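Local coordinates for FAD:protein FMN transferase (Pseudomonas stutzeri ATCC 14405 = CCUG 16156, PDB 5MGY) that probably transfers the FMN part of FAD onto a threonine of a target protein, a magnesium-dependent flavinylation that releases AMP, at residues 107-112 and 124-129. Residues are numbered along the deposited sequence; the frame is centred on the assembly and turned at random.
Sequences NLWGFG and EDISAA. Unlike the reference sequence in segment 124-129: S127 (reference Arg).
L108 reaches across from the end of helix 103-108 and sets its two methyls against one side of helix 123-131. With CG anti to the backbone N (chi1 -174°), the side chain stands out from its helix and runs roughly at right angles to the side chains of D125 and I126. CD2 has the more partners: it lies 3.8 Å from the backbone N of I126 and 3.9 Å from CG1 of the same residue, while CB of the buried A129 borders it at 4.5 Å. W109, the first residue to leave helical geometry, adds a smaller share of the packing. The six-membered end of its indole meets I126 at an oblique angle, W109 CZ2 lying 3.5 Å from I126 CD1. I126 CG1 touches both L108 CD2 and, at 4.1 Å, W109 NE1, so one ethyl branch serves both side chains. The arrangement is a small apolar helix-helix contact in the ApbE fold, well away from the magnesium site, in which the end of one short helix and the turn after it pack on the next helix in the chain. P121, from the connection between the two helices, touches both L108 and W109, and W109 NE1 also makes a weak hydrogen bond to the carbonyl O of G250, in another loop. Toward solvent the fit is looser. Across the contact L108 CD1 has a single near partner, the CB of exposed D125, at 4.0 Å. From CB the aspartate heads back toward the N-terminal end of its own helix, where the D125 backbone N is held by S122 OG.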
loop_
_atom_site.group_PDB
_atom_site.type_symbol
_atom_site.label_atom_id
_atom_site.label_comp_id
_atom_site.label_asym_id
_atom_site.label_seq_id
_atom_site.Cartn_x
_atom_site.Cartn_y
_atom_site.Cartn_z
ATOM N N ASN A 107 -14.607 -3.063 -10.818
ATOM C CA ASN A 107 -15.161 -2.824 -12.162
ATOM C C ASN A 107 -16.667 -2.646 -12.177
ATOM O O ASN A 107 -17.168 -1.910 -12.993
ATOM C CB ASN A 107 -14.740 -3.914 -13.138
ATOM C CG ASN A 107 -13.252 -3.816 -13.514
ATOM O OD1 ASN A 107 -12.649 -2.744 -13.489
ATOM N ND2 ASN A 107 -12.654 -4.942 -13.866
ATOM N N LEU A 108 -17.373 -3.263 -11.235
ATOM C CA LEU A 108 -18.789 -3.019 -11.092
ATOM C C LEU A 108 -19.086 -1.622 -10.605
ATOM O O LEU A 108 -19.978 -0.979 -11.124
ATOM C CB LEU A 108 -19.424 -4.000 -10.137
ATOM C CG LEU A 108 -20.929 -3.848 -10.086
ATOM C CD1 LEU A 108 -21.499 -4.255 -11.432
ATOM C CD2 LEU A 108 -21.517 -4.666 -8.944
ATOM N N TRP A 109 -18.376 -1.159 -9.589
ATOM C CA TRP A 109 -18.674 0.160 -9.049
ATOM C C TRP A 109 -17.935 1.291 -9.828
ATOM O O TRP A 109 -17.886 2.424 -9.351
ATOM C CB TRP A 109 -18.389 0.212 -7.520
ATOM C CG TRP A 109 -19.393 -0.515 -6.567
ATOM C CD1 TRP A 109 -19.300 -1.788 -6.093
ATOM C CD2 TRP A 109 -20.546 0.040 -5.946
ATOM N NE1 TRP A 109 -20.333 -2.078 -5.248
ATOM C CE2 TRP A 109 -21.127 -0.975 -5.141
ATOM C CE3 TRP A 109 -21.142 1.294 -5.976
ATOM C CZ2 TRP A 109 -22.294 -0.775 -4.380
ATOM C CZ3 TRP A 109 -22.333 1.491 -5.249
ATOM C CH2 TRP A 109 -22.888 0.453 -4.456
ATOM N N GLY A 110 -17.343 1.006 -10.990
ATOM C CA GLY A 110 -16.651 2.026 -11.798
ATOM C C GLY A 110 -15.239 2.464 -11.367
ATOM O O GLY A 110 -14.595 3.313 -11.986
ATOM N N PHE A 111 -14.739 1.894 -10.284
ATOM C CA PHE A 111 -13.472 2.342 -9.695
ATOM C C PHE A 111 -12.245 1.664 -10.307
ATOM O O PHE A 111 -11.131 1.931 -9.854
ATOM C CB PHE A 111 -13.482 2.120 -8.170
ATOM C CG PHE A 111 -14.756 2.598 -7.472
ATOM C CD1 PHE A 111 -15.417 3.790 -7.834
ATOM C CD2 PHE A 111 -15.267 1.886 -6.420
ATOM C CE1 PHE A 111 -16.569 4.216 -7.158
ATOM C CE2 PHE A 111 -16.411 2.310 -5.744
ATOM C CZ PHE A 111 -17.063 3.466 -6.104
ATOM N N GLY A 112 -12.437 0.816 -11.316
ATOM C CA GLY A 112 -11.380 -0.067 -11.792
ATOM C C GLY A 112 -10.805 0.379 -13.123
ATOM O O GLY A 112 -11.116 1.463 -13.608
ATOM N N GLU A 124 -28.656 -6.965 -7.461
ATOM C CA GLU A 124 -28.494 -8.220 -8.175
ATOM C C GLU A 124 -27.100 -8.426 -8.710
ATOM O O GLU A 124 -26.523 -9.486 -8.495
ATOM C CB GLU A 124 -29.476 -8.305 -9.351
ATOM C CG GLU A 124 -30.887 -8.722 -9.036
ATOM C CD GLU A 124 -31.564 -7.964 -7.905
ATOM O OE1 GLU A 124 -32.242 -8.606 -7.075
ATOM O OE2 GLU A 124 -31.477 -6.727 -7.892
ATOM N N ASP A 125 -26.576 -7.436 -9.417
ATOM C CA ASP A 125 -25.216 -7.511 -9.984
ATOM C C ASP A 125 -24.131 -7.682 -8.899
ATOM O O ASP A 125 -23.135 -8.359 -9.131
ATOM C CB ASP A 125 -24.874 -6.237 -10.778
ATOM C CG ASP A 125 -25.773 -5.993 -11.963
ATOM O OD1 ASP A 125 -26.143 -4.824 -12.168
ATOM O OD2 ASP A 125 -26.091 -6.954 -12.680
ATOM N N ILE A 126 -24.331 -7.003 -7.760
ATOM C CA ILE A 126 -23.494 -7.093 -6.539
ATOM C C ILE A 126 -23.395 -8.544 -6.043
ATOM O O ILE A 126 -22.293 -9.028 -5.771
ATOM C CB ILE A 126 -24.031 -6.147 -5.382
ATOM C CG1 ILE A 126 -23.489 -4.701 -5.528
ATOM C CG2 ILE A 126 -23.698 -6.670 -3.979
ATOM C CD1 ILE A 126 -24.229 -3.622 -4.732
ATOM N N SER A 127 -24.550 -9.194 -5.881
ATOM C CA SER A 127 -24.648 -10.589 -5.435
ATOM C C SER A 127 -23.876 -11.543 -6.369
ATOM O O SER A 127 -23.170 -12.447 -5.893
ATOM C CB SER A 127 -26.113 -10.997 -5.352
ATOM O OG SER A 127 -26.241 -12.348 -4.944
ATOM N N ALA A 128 -23.987 -11.270 -7.679
ATOM C CA ALA A 128 -23.287 -12.005 -8.783
ATOM C C ALA A 128 -21.782 -11.797 -8.772
ATOM O O ALA A 128 -21.011 -12.738 -8.928
ATOM C CB ALA A 128 -23.827 -11.586 -10.161
ATOM N N ALA A 129 -21.363 -10.549 -8.640
ATOM C CA ALA A 129 -19.955 -10.245 -8.571
ATOM C C ALA A 129 -19.293 -10.784 -7.284
ATOM O O ALA A 129 -18.208 -11.317 -7.343
ATOM C CB ALA A 129 -19.728 -8.751 -8.751
#